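Caspase-3 (Porites astreoides, PDB 6WI4) probably cleaves proteins after aspartate as a cysteine protease of the caspase family, with a part in coral apoptosis. Local coordinates at residues 4-9 / 120-125; 38-43 / 54-59; 67-72 / 106-111; 169-174 / 198-203. One frame throughout, in Å; residues are numbered along the deposited sequence.

Contact 1: 4-9 / 120-125; sequences YKMNKS and GKPKMF
Y4 turns its CG anti to its own carbonyl carbon and beside the backbone N (chi1 -73°), which swings the phenol ring across to P122. The proline's CD sits over one ring face, 4.1 Å from the Y4 ring centroid and 27° off the normal, a CH-pi contact; its closest approach is 3.7 Å from P122 CD to Y4 CD1. The proline's CD and CG methylenes suit an aromatic face, since their polarised C-H bonds can point at the pi cloud. At the ring's rim, near its plane, lies G120 O, 3.8 Å from Y4 CE1. G120 takes a positive phi (83°), where a side chain would collide with the preceding carbonyl. Beyond the ring, the curled M6 brings its SD loosely to P122 CG at 4.5 Å. The phenol OH is tied to D146 and to the backbone of R223. A leucine in place of Y4 would probably strip P122 of its aromatic cover and leave D146 without this hydroxyl partner. The contact lays the N-terminal arm across the entry to strand 123-128, an inner strand of the caspase domain's central sheet.

Contact 2: 38-43 / 54-59; sequences VDRDAL and VRIYNN
In the beta-alpha-beta unit formed by strand 13-18, helix 36-49 and strand 53-58, R40 of the helix reaches over I56 and N58 of the last strand. CG of R40 stands anti to its backbone N (chi1 174°), sending the chain off the helix toward the strand before it bends at chi3. The aliphatic part does the packing: R40 CD lies 3.7 Å from I56 CG2, the two side chains crossing at about a right angle. Further out, R40 NH2 gives a hydrogen bond of 2.9 Å to N58 OD1, fairly straight at the hydrogen. The acceptor lies in the guanidinium plane, yet the nitrogen comes from above the amide plane, the two planes being 75° apart. N58 OD1 has a second partner in N18 of the neighbouring strand. The guanidinium's other side grips D41 OD1 with NE (3.0 Å) and NH1 (3.2 Å), a salt bridge within the helix that, with the bond to N58, fixes the rotation of the guanidinium. A leucine here would probably leave D41 without its counter-charge and N58 OD1 with one donor fewer. This is a beta-alpha-beta crossover, its helix packed across two parallel strands, here at edge strand 53-58 of the caspase central sheet.

Contact 3: 67-72 / 106-111; sequences RITKEM and KDLTAI
Segments 67-72 and 106-111 approach until the CA atoms of T69 and L108 lie 6.7 Å apart and those of K70 and I111 7.2 Å apart. A short, beta-branched residue such as T69 suits the closer of these two approaches. T69 presents its methyl, CG2, to L108 CD2 at 3.8 Å, the two side chains meeting at about a right angle. Its CB meets I111 CG2 at 4.1 Å. The threonine owes this choice of surface to its first torsion (64°), which puts OG1 between the backbone N and the carbonyl carbon, where the hydroxyl bonds back to R66 O; the buried polar atom is thus satisfied within its own helix, and the methyl is left to face L108. Both helices lie on the same side of the central sheet of the caspase fold, and T69 and L108 both touch F85 on strand 83-88, so the helix-helix seam closes over that strand. Toward the surface the packing thins. I111 carries CG1 anti to its backbone N (chi1 -169°), which brings CD1 to K70 CA at 4.1 Å, against the helix backbone. The lysine adds little beyond its CB, since the extended chain leads its ammonium away from I111, as befits an exposed position.

Contact 4: 169-174 / 198-203; sequences FIQSLT and STYKSR
Y200 reaches from its loop to helix 168-180 and meets two neighbouring residues there, S172 closely and Q171 at a distance. Its CG stands anti to the carbonyl carbon (chi1 -83°), which extends the ring toward the helix. On the tight side the ring edge abuts S172: OG lies near the ring plane, 3.6 Å from Y200 CE1. A serine suits this spot because it is small enough to admit the ring edge, and its buried hydroxyl is given to W168 O, one turn back in the helix. The side chain of S172 also touches M196 and V197, so helix 186-197 closes this part of the contact, while the ring of W168 stacks on that of Y200.

The Q171 side is looser and partly exposed. Its amide and the tyrosine ring are turned 68° against each other, and Q171 OE1 stays 4.0 Å from Y200 OH, too far for a direct bond. Water fills the step: one molecule donates to Q171 OE1 (3.0 Å) and is hydrogen-bonded to Y200 OH (2.9 Å). A second water donates to S172 OG at 2.9 Å and lies in the plane of the tyrosine ring; its link to Y200 OH is unusually short and therefore doubtful in detail. Polar ends suit this border, where solvent can bridge what side chains do not span. Just beyond Y200, S202 packs on an acidic side chain of the bound peptide, and R203 N is hydrogen-bonded to an acidic side chain of it, consistent with the caspase active-site loop that lines the S4 subsite.

Along the chain, contacts 2 and 3 follow one another inside the long loop that contact 1 closes, and contact 4 comes afterwards. Contacts 1 and 2 reach the same central sheet: contact 1 at the start of strand 123-128 and contact 2 at the edge strand 53-58, their centres 21 Å apart. Strand 53-58 leads on to helix 62-73, and Y57 packs on I68, joining contacts 2 and 3. Helix 36-49 packs on helix 168-180 through D39, A42 and L43, joining contacts 2 and 4. Contacts 3 and 4, with centres 28 Å apart, lie on opposite sides of the chain's centre, consistent with a caspase sheet flanked by helices on both faces, with contact 4 at the peptide-binding loop.

Contact 1: 4-9 / 120-125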
# COMPACT_ATOMS: atom_id res chain seq x y z
N TYR A 4 -17.53 -4.44 -8.79
CA TYR A 4 -17.90 -3.70 -7.59
C TYR A 4 -18.58 -2.38 -7.95
O TYR A 4 -18.19 -1.71 -8.90
CB TYR A 4 -16.68 -3.40 -6.73
CG TYR A 4 -16.12 -4.59 -5.99
CD1 TYR A 4 -16.80 -5.16 -4.92
CD2 TYR A 4 -14.89 -5.14 -6.36
CE1 TYR A 4 -16.29 -6.25 -4.24
CE2 TYR A 4 -14.37 -6.23 -5.67
CZ TYR A 4 -15.06 -6.78 -4.64
OH TYR A 4 -14.54 -7.86 -3.96
N LYS A 5 -19.57 -2.00 -7.15
CA LYS A 5 -20.16 -0.68 -7.28
C LYS A 5 -19.13 0.39 -6.94
O LYS A 5 -18.51 0.35 -5.88
CB LYS A 5 -21.38 -0.55 -6.36
N MET A 6 -18.96 1.35 -7.85
CA MET A 6 -18.03 2.46 -7.65
C MET A 6 -18.64 3.67 -8.36
O MET A 6 -18.29 3.99 -9.50
CB MET A 6 -16.63 2.16 -8.18
CG MET A 6 -15.87 1.07 -7.42
SD MET A 6 -15.29 1.61 -5.80
CE MET A 6 -13.83 2.51 -6.28
N ASN A 7 -19.57 4.34 -7.68
CA ASN A 7 -20.24 5.48 -8.29
C ASN A 7 -20.45 6.69 -7.39
O ASN A 7 -21.00 7.69 -7.86
CB ASN A 7 -21.60 5.05 -8.89
CG ASN A 7 -22.55 4.48 -7.85
OD1 ASN A 7 -22.51 4.82 -6.68
ND2 ASN A 7 -23.44 3.61 -8.31
N LYS A 8 -20.05 6.65 -6.12
CA LYS A 8 -20.25 7.81 -5.26
C LYS A 8 -19.28 8.92 -5.62
O LYS A 8 -18.14 8.67 -6.03
CB LYS A 8 -20.09 7.42 -3.79
CG LYS A 8 -21.14 6.44 -3.26
CD LYS A 8 -22.55 6.92 -3.54
CE LYS A 8 -23.60 6.07 -2.82
NZ LYS A 8 -23.65 6.35 -1.36
N SER A 9 -19.73 10.18 -5.46
CA SER A 9 -18.90 11.33 -5.81
C SER A 9 -17.59 11.32 -5.03
O SER A 9 -16.53 11.66 -5.57
CB SER A 9 -19.66 12.63 -5.54
OG SER A 9 -20.93 12.61 -6.16
N GLY A 120 -19.02 -6.19 1.94
CA GLY A 120 -19.31 -6.20 0.52
C GLY A 120 -18.55 -5.19 -0.29
O GLY A 120 -18.69 -5.18 -1.52
N LYS A 121 -17.77 -4.33 0.34
CA LYS A 121 -17.08 -3.24 -0.35
C LYS A 121 -15.57 -3.50 -0.39
O LYS A 121 -15.01 -4.06 0.55
CB LYS A 121 -17.34 -1.90 0.35
CG LYS A 121 -18.82 -1.51 0.34
CD LYS A 121 -19.09 -0.25 1.15
CE LYS A 121 -20.58 0.07 1.14
NZ LYS A 121 -20.91 1.18 2.09
N PRO A 122 -14.91 -3.08 -1.46
CA PRO A 122 -13.46 -3.32 -1.57
C PRO A 122 -12.68 -2.57 -0.51
O PRO A 122 -12.89 -1.38 -0.28
CB PRO A 122 -13.12 -2.85 -2.99
CG PRO A 122 -14.28 -2.05 -3.44
CD PRO A 122 -15.48 -2.51 -2.70
N LYS A 123 -11.77 -3.29 0.14
CA LYS A 123 -10.88 -2.76 1.16
C LYS A 123 -9.47 -2.99 0.65
O LYS A 123 -8.98 -4.12 0.65
CB LYS A 123 -11.11 -3.46 2.50
CG LYS A 123 -12.55 -3.27 3.02
CD LYS A 123 -12.92 -4.27 4.10
CE LYS A 123 -13.52 -5.56 3.53
NZ LYS A 123 -14.93 -5.40 3.07
N MET A 124 -8.83 -1.92 0.21
CA MET A 124 -7.54 -1.99 -0.47
C MET A 124 -6.43 -1.56 0.47
O MET A 124 -6.51 -0.48 1.06
CB MET A 124 -7.54 -1.09 -1.71
CG MET A 124 -8.54 -1.49 -2.77
SD MET A 124 -8.80 -0.17 -3.97
CE MET A 124 -10.25 0.61 -3.26
N PHE A 125 -5.39 -2.38 0.58
CA PHE A 125 -4.22 -2.05 1.38
C PHE A 125 -2.99 -2.03 0.48
O PHE A 125 -2.78 -2.97 -0.30
CB PHE A 125 -4.05 -3.07 2.51
CG PHE A 125 -5.07 -2.93 3.58
CD1 PHE A 125 -6.38 -3.34 3.36
CD2 PHE A 125 -4.75 -2.35 4.79
CE1 PHE A 125 -7.34 -3.19 4.35
CE2 PHE A 125 -5.70 -2.19 5.77
CZ PHE A 125 -6.99 -2.62 5.55

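Contact 2: 38-43 / 54-59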
# COMPACT_ATOMS: atom_id res chain seq x y z
N VAL A 38 8.35 11.75 -1.74
CA VAL A 38 7.96 11.68 -3.15
C VAL A 38 6.84 10.66 -3.33
O VAL A 38 5.88 10.90 -4.07
CB VAL A 38 9.19 11.33 -4.01
CG1 VAL A 38 8.81 11.17 -5.47
CG2 VAL A 38 10.27 12.40 -3.86
N ASP A 39 6.96 9.50 -2.67
CA ASP A 39 5.92 8.49 -2.72
C ASP A 39 4.62 8.99 -2.09
O ASP A 39 3.53 8.77 -2.63
CB ASP A 39 6.36 7.23 -1.98
CG ASP A 39 7.29 6.34 -2.78
OD1 ASP A 39 7.63 6.63 -3.95
OD2 ASP A 39 7.68 5.30 -2.21
N ARG A 40 4.73 9.63 -0.92
CA ARG A 40 3.54 10.16 -0.25
C ARG A 40 2.80 11.12 -1.15
O ARG A 40 1.58 11.02 -1.32
CB ARG A 40 3.95 10.85 1.05
CG ARG A 40 2.80 11.56 1.77
CD ARG A 40 3.35 12.63 2.74
NE ARG A 40 4.01 13.71 2.01
CZ ARG A 40 4.82 14.59 2.58
NH1 ARG A 40 5.38 15.55 1.85
NH2 ARG A 40 5.08 14.51 3.88
N ASP A 41 3.53 12.06 -1.77
CA ASP A 41 2.87 13.04 -2.61
C ASP A 41 2.26 12.40 -3.85
O ASP A 41 1.17 12.79 -4.28
CB ASP A 41 3.86 14.14 -3.00
CG ASP A 41 4.29 15.00 -1.83
OD1 ASP A 41 3.69 14.90 -0.74
OD2 ASP A 41 5.24 15.79 -2.01
N ALA A 42 2.94 11.39 -4.42
CA ALA A 42 2.39 10.72 -5.59
C ALA A 42 1.12 9.95 -5.25
O ALA A 42 0.15 9.97 -6.01
CB ALA A 42 3.44 9.78 -6.19
N LEU A 43 1.11 9.25 -4.11
CA LEU A 43 -0.10 8.51 -3.73
C LEU A 43 -1.24 9.46 -3.42
O LEU A 43 -2.40 9.15 -3.74
CB LEU A 43 0.17 7.64 -2.50
CG LEU A 43 0.91 6.34 -2.74
CD1 LEU A 43 0.99 5.59 -1.42
CD2 LEU A 43 0.20 5.48 -3.79
N VAL A 54 -8.61 11.95 0.92
CA VAL A 54 -7.27 11.51 1.30
C VAL A 54 -6.89 12.09 2.65
O VAL A 54 -7.02 13.30 2.88
CB VAL A 54 -6.25 11.91 0.23
CG1 VAL A 54 -4.85 11.54 0.66
CG2 VAL A 54 -6.61 11.25 -1.09
N ARG A 55 -6.43 11.22 3.55
CA ARG A 55 -5.99 11.62 4.88
C ARG A 55 -4.53 11.21 5.04
O ARG A 55 -4.19 10.03 4.87
CB ARG A 55 -6.86 10.97 5.96
CG ARG A 55 -8.35 10.97 5.64
CD ARG A 55 -9.06 12.22 6.08
NE ARG A 55 -10.50 12.17 5.78
CZ ARG A 55 -11.41 11.54 6.53
NH1 ARG A 55 -11.05 10.91 7.64
NH2 ARG A 55 -12.69 11.55 6.18
N ILE A 56 -3.66 12.18 5.34
CA ILE A 56 -2.21 11.99 5.30
C ILE A 56 -1.65 12.19 6.70
O ILE A 56 -1.94 13.20 7.35
CB ILE A 56 -1.54 12.95 4.31
CG1 ILE A 56 -2.15 12.78 2.92
CG2 ILE A 56 -0.02 12.70 4.27
CD1 ILE A 56 -1.68 13.82 1.92
N TYR A 57 -0.82 11.24 7.14
CA TYR A 57 -0.13 11.30 8.42
C TYR A 57 1.35 11.01 8.21
O TYR A 57 1.70 10.14 7.41
CB TYR A 57 -0.70 10.29 9.41
CG TYR A 57 -2.12 10.58 9.88
CD1 TYR A 57 -3.23 10.10 9.19
CD2 TYR A 57 -2.33 11.32 11.02
CE1 TYR A 57 -4.53 10.38 9.64
CE2 TYR A 57 -3.60 11.60 11.48
CZ TYR A 57 -4.69 11.13 10.80
OH TYR A 57 -5.94 11.44 11.30
N ASN A 58 2.21 11.73 8.93
CA ASN A 58 3.65 11.54 8.83
C ASN A 58 4.24 11.13 10.17
O ASN A 58 3.85 11.65 11.21
CB ASN A 58 4.35 12.82 8.35
CG ASN A 58 3.87 13.27 6.98
OD1 ASN A 58 4.23 12.67 5.97
ND2 ASN A 58 3.05 14.31 6.94
N ASN A 59 5.20 10.20 10.13
CA ASN A 59 6.00 9.80 11.30
C ASN A 59 5.11 9.44 12.50
O ASN A 59 5.13 10.10 13.55
CB ASN A 59 7.00 10.90 11.67
CG ASN A 59 8.10 11.05 10.65
OD1 ASN A 59 8.36 10.15 9.84
ND2 ASN A 59 8.79 12.18 10.68

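Contact 3: 67-72 / 106-111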
# COMPACT_ATOMS: atom_id res chain seq x y z
N ARG A 67 -4.48 4.03 16.51
CA ARG A 67 -5.54 5.01 16.68
C ARG A 67 -6.19 5.35 15.34
O ARG A 67 -7.42 5.40 15.24
CB ARG A 67 -5.00 6.28 17.35
CG ARG A 67 -6.02 7.42 17.43
CD ARG A 67 -5.41 8.73 17.98
NE ARG A 67 -6.33 9.85 17.78
CZ ARG A 67 -6.24 11.04 18.40
NH1 ARG A 67 -7.12 11.99 18.12
NH2 ARG A 67 -5.26 11.28 19.27
N ILE A 68 -5.38 5.55 14.30
CA ILE A 68 -5.92 5.86 12.98
C ILE A 68 -6.80 4.72 12.49
O ILE A 68 -7.91 4.94 11.99
CB ILE A 68 -4.78 6.17 12.00
CG1 ILE A 68 -4.08 7.47 12.38
CG2 ILE A 68 -5.34 6.32 10.59
CD1 ILE A 68 -2.70 7.61 11.78
N THR A 69 -6.32 3.48 12.61
CA THR A 69 -7.11 2.37 12.09
C THR A 69 -8.41 2.21 12.88
O THR A 69 -9.46 1.93 12.28
CB THR A 69 -6.31 1.08 12.10
OG1 THR A 69 -5.97 0.70 13.44
CG2 THR A 69 -5.04 1.26 11.29
N LYS A 70 -8.38 2.45 14.19
CA LYS A 70 -9.61 2.39 14.97
C LYS A 70 -10.59 3.48 14.56
O LYS A 70 -11.79 3.23 14.43
CB LYS A 70 -9.32 2.49 16.47
CG LYS A 70 -10.59 2.50 17.31
CD LYS A 70 -10.33 2.32 18.79
CE LYS A 70 -11.64 2.21 19.55
NZ LYS A 70 -11.44 1.94 21.00
N GLU A 71 -10.10 4.70 14.34
CA GLU A 71 -10.97 5.77 13.88
C GLU A 71 -11.60 5.45 12.52
O GLU A 71 -12.74 5.83 12.27
CB GLU A 71 -10.20 7.10 13.83
CG GLU A 71 -9.77 7.54 15.22
CD GLU A 71 -8.87 8.75 15.24
OE1 GLU A 71 -8.31 9.14 14.19
OE2 GLU A 71 -8.72 9.32 16.35
N MET A 72 -10.87 4.74 11.65
CA MET A 72 -11.44 4.35 10.37
C MET A 72 -12.45 3.21 10.54
O MET A 72 -13.47 3.17 9.84
CB MET A 72 -10.33 3.92 9.40
CG MET A 72 -9.39 5.04 9.01
SD MET A 72 -10.23 6.41 8.21
CE MET A 72 -10.07 7.66 9.48
N LYS A 106 -1.22 -8.16 10.39
CA LYS A 106 -2.53 -8.73 10.71
C LYS A 106 -3.33 -7.83 11.65
O LYS A 106 -4.56 -7.76 11.55
CB LYS A 106 -2.37 -10.12 11.33
CG LYS A 106 -1.88 -11.17 10.36
N ASP A 107 -2.65 -7.13 12.57
CA ASP A 107 -3.33 -6.19 13.45
C ASP A 107 -4.04 -5.10 12.65
O ASP A 107 -5.21 -4.79 12.90
CB ASP A 107 -2.34 -5.55 14.42
CG ASP A 107 -1.88 -6.51 15.49
OD1 ASP A 107 -2.21 -7.71 15.40
OD2 ASP A 107 -1.18 -6.06 16.43
N LEU A 108 -3.32 -4.48 11.71
CA LEU A 108 -3.89 -3.41 10.90
C LEU A 108 -5.19 -3.85 10.24
O LEU A 108 -6.20 -3.14 10.31
CB LEU A 108 -2.89 -2.99 9.81
CG LEU A 108 -1.60 -2.28 10.22
CD1 LEU A 108 -0.67 -2.13 9.04
CD2 LEU A 108 -1.95 -0.94 10.79
N THR A 109 -5.17 -5.01 9.62
CA THR A 109 -6.24 -5.41 8.72
C THR A 109 -7.40 -6.08 9.45
O THR A 109 -8.55 -5.94 9.02
CB THR A 109 -5.68 -6.34 7.64
OG1 THR A 109 -4.88 -7.35 8.25
CG2 THR A 109 -4.79 -5.55 6.70
N ALA A 110 -7.11 -6.75 10.58
CA ALA A 110 -8.15 -7.47 11.30
C ALA A 110 -9.29 -6.55 11.71
O ALA A 110 -10.47 -6.92 11.59
CB ALA A 110 -7.55 -8.14 12.54
N ILE A 111 -8.97 -5.34 12.18
CA ILE A 111 -9.98 -4.44 12.72
C ILE A 111 -11.02 -4.02 11.68
O ILE A 111 -12.06 -3.47 12.05
CB ILE A 111 -9.27 -3.21 13.34
CG1 ILE A 111 -10.25 -2.36 14.16
CG2 ILE A 111 -8.60 -2.37 12.27
CD1 ILE A 111 -9.61 -1.69 15.36

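Contact 4: 169-174 / 198-203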
# COMPACT_ATOMS: atom_id res chain seq x y z
N PHE A 169 8.13 0.41 -6.33
CA PHE A 169 6.73 -0.00 -6.36
C PHE A 169 5.79 1.19 -6.50
O PHE A 169 4.90 1.18 -7.35
CB PHE A 169 6.43 -0.79 -5.09
CG PHE A 169 5.00 -1.22 -4.93
CD1 PHE A 169 4.42 -2.09 -5.84
CD2 PHE A 169 4.28 -0.80 -3.83
CE1 PHE A 169 3.11 -2.50 -5.67
CE2 PHE A 169 2.96 -1.21 -3.65
CZ PHE A 169 2.38 -2.06 -4.57
N ILE A 170 5.96 2.22 -5.66
CA ILE A 170 5.00 3.32 -5.72
C ILE A 170 5.17 4.13 -7.00
O ILE A 170 4.17 4.57 -7.60
CB ILE A 170 5.10 4.21 -4.46
CG1 ILE A 170 4.77 3.40 -3.20
CG2 ILE A 170 4.16 5.41 -4.57
CD1 ILE A 170 3.34 2.82 -3.17
N GLN A 171 6.42 4.33 -7.46
CA GLN A 171 6.66 4.95 -8.77
C GLN A 171 5.90 4.20 -9.86
O GLN A 171 5.27 4.81 -10.74
CB GLN A 171 8.16 4.93 -9.12
CG GLN A 171 9.07 5.99 -8.50
CD GLN A 171 10.48 5.96 -9.11
OE1 GLN A 171 10.70 6.50 -10.21
NE2 GLN A 171 11.44 5.33 -8.41
N SER A 172 5.99 2.87 -9.84
CA SER A 172 5.37 2.06 -10.88
C SER A 172 3.86 2.05 -10.73
O SER A 172 3.13 2.10 -11.72
CB SER A 172 5.91 0.63 -10.82
OG SER A 172 7.31 0.60 -11.08
N LEU A 173 3.37 1.99 -9.49
CA LEU A 173 1.93 1.99 -9.26
C LEU A 173 1.30 3.28 -9.77
O LEU A 173 0.27 3.24 -10.45
CB LEU A 173 1.64 1.77 -7.77
CG LEU A 173 0.19 1.44 -7.44
CD1 LEU A 173 0.12 0.33 -6.41
CD2 LEU A 173 -0.52 2.69 -6.98
N THR A 174 1.90 4.43 -9.45
CA THR A 174 1.28 5.67 -9.91
C THR A 174 1.33 5.78 -11.43
O THR A 174 0.36 6.22 -12.06
CB THR A 174 1.91 6.87 -9.21
OG1 THR A 174 3.31 6.94 -9.50
CG2 THR A 174 1.74 6.75 -7.71
N SER A 198 9.65 -5.69 -11.94
CA SER A 198 10.50 -6.82 -12.28
C SER A 198 11.58 -6.47 -13.30
O SER A 198 12.36 -7.36 -13.66
CB SER A 198 9.64 -7.97 -12.79
OG SER A 198 8.87 -8.53 -11.73
N THR A 199 11.63 -5.23 -13.79
CA THR A 199 12.71 -4.83 -14.70
C THR A 199 13.79 -4.00 -14.01
O THR A 199 14.88 -3.84 -14.59
CB THR A 199 12.15 -4.05 -15.90
OG1 THR A 199 11.61 -2.79 -15.47
CG2 THR A 199 11.06 -4.85 -16.61
N TYR A 200 13.53 -3.48 -12.81
CA TYR A 200 14.50 -2.63 -12.12
C TYR A 200 15.72 -3.43 -11.66
O TYR A 200 15.61 -4.61 -11.31
CB TYR A 200 13.86 -1.99 -10.88
CG TYR A 200 13.03 -0.74 -11.05
CD1 TYR A 200 11.67 -0.82 -11.32
CD2 TYR A 200 13.59 0.52 -10.86
CE1 TYR A 200 10.89 0.32 -11.47
CE2 TYR A 200 12.82 1.67 -10.99
CZ TYR A 200 11.48 1.56 -11.29
OH TYR A 200 10.72 2.71 -11.42
N LYS A 201 16.87 -2.77 -11.64
CA LYS A 201 18.08 -3.30 -11.01
C LYS A 201 18.64 -2.24 -10.08
O LYS A 201 18.73 -1.07 -10.47
CB LYS A 201 19.15 -3.68 -12.05
CG LYS A 201 18.81 -4.88 -12.90
CD LYS A 201 19.92 -5.15 -13.92
CE LYS A 201 19.54 -6.31 -14.84
NZ LYS A 201 20.56 -6.49 -15.91
N SER A 202 19.01 -2.62 -8.86
CA SER A 202 19.50 -1.60 -7.94
C SER A 202 20.83 -1.04 -8.42
O SER A 202 21.63 -1.74 -9.04
CB SER A 202 19.67 -2.15 -6.53
OG SER A 202 20.70 -3.13 -6.51
N ARG A 203 21.04 0.24 -8.13
CA ARG A 203 22.27 0.97 -8.45
C ARG A 203 22.78 1.55 -7.15
O ARG A 203 22.31 2.61 -6.71
CB ARG A 203 21.99 2.06 -9.48
CG ARG A 203 21.81 1.58 -10.89
CD ARG A 203 21.56 2.78 -11.82
NE ARG A 203 22.37 3.94 -11.43
CZ ARG A 203 23.48 4.34 -12.05
NH1 ARG A 203 24.14 5.40 -11.61
NH2 ARG A 203 23.94 3.67 -13.10
O HOH W 1 12.48 4.97 -12.01
O HOH W 2 8.42 2.89 -12.48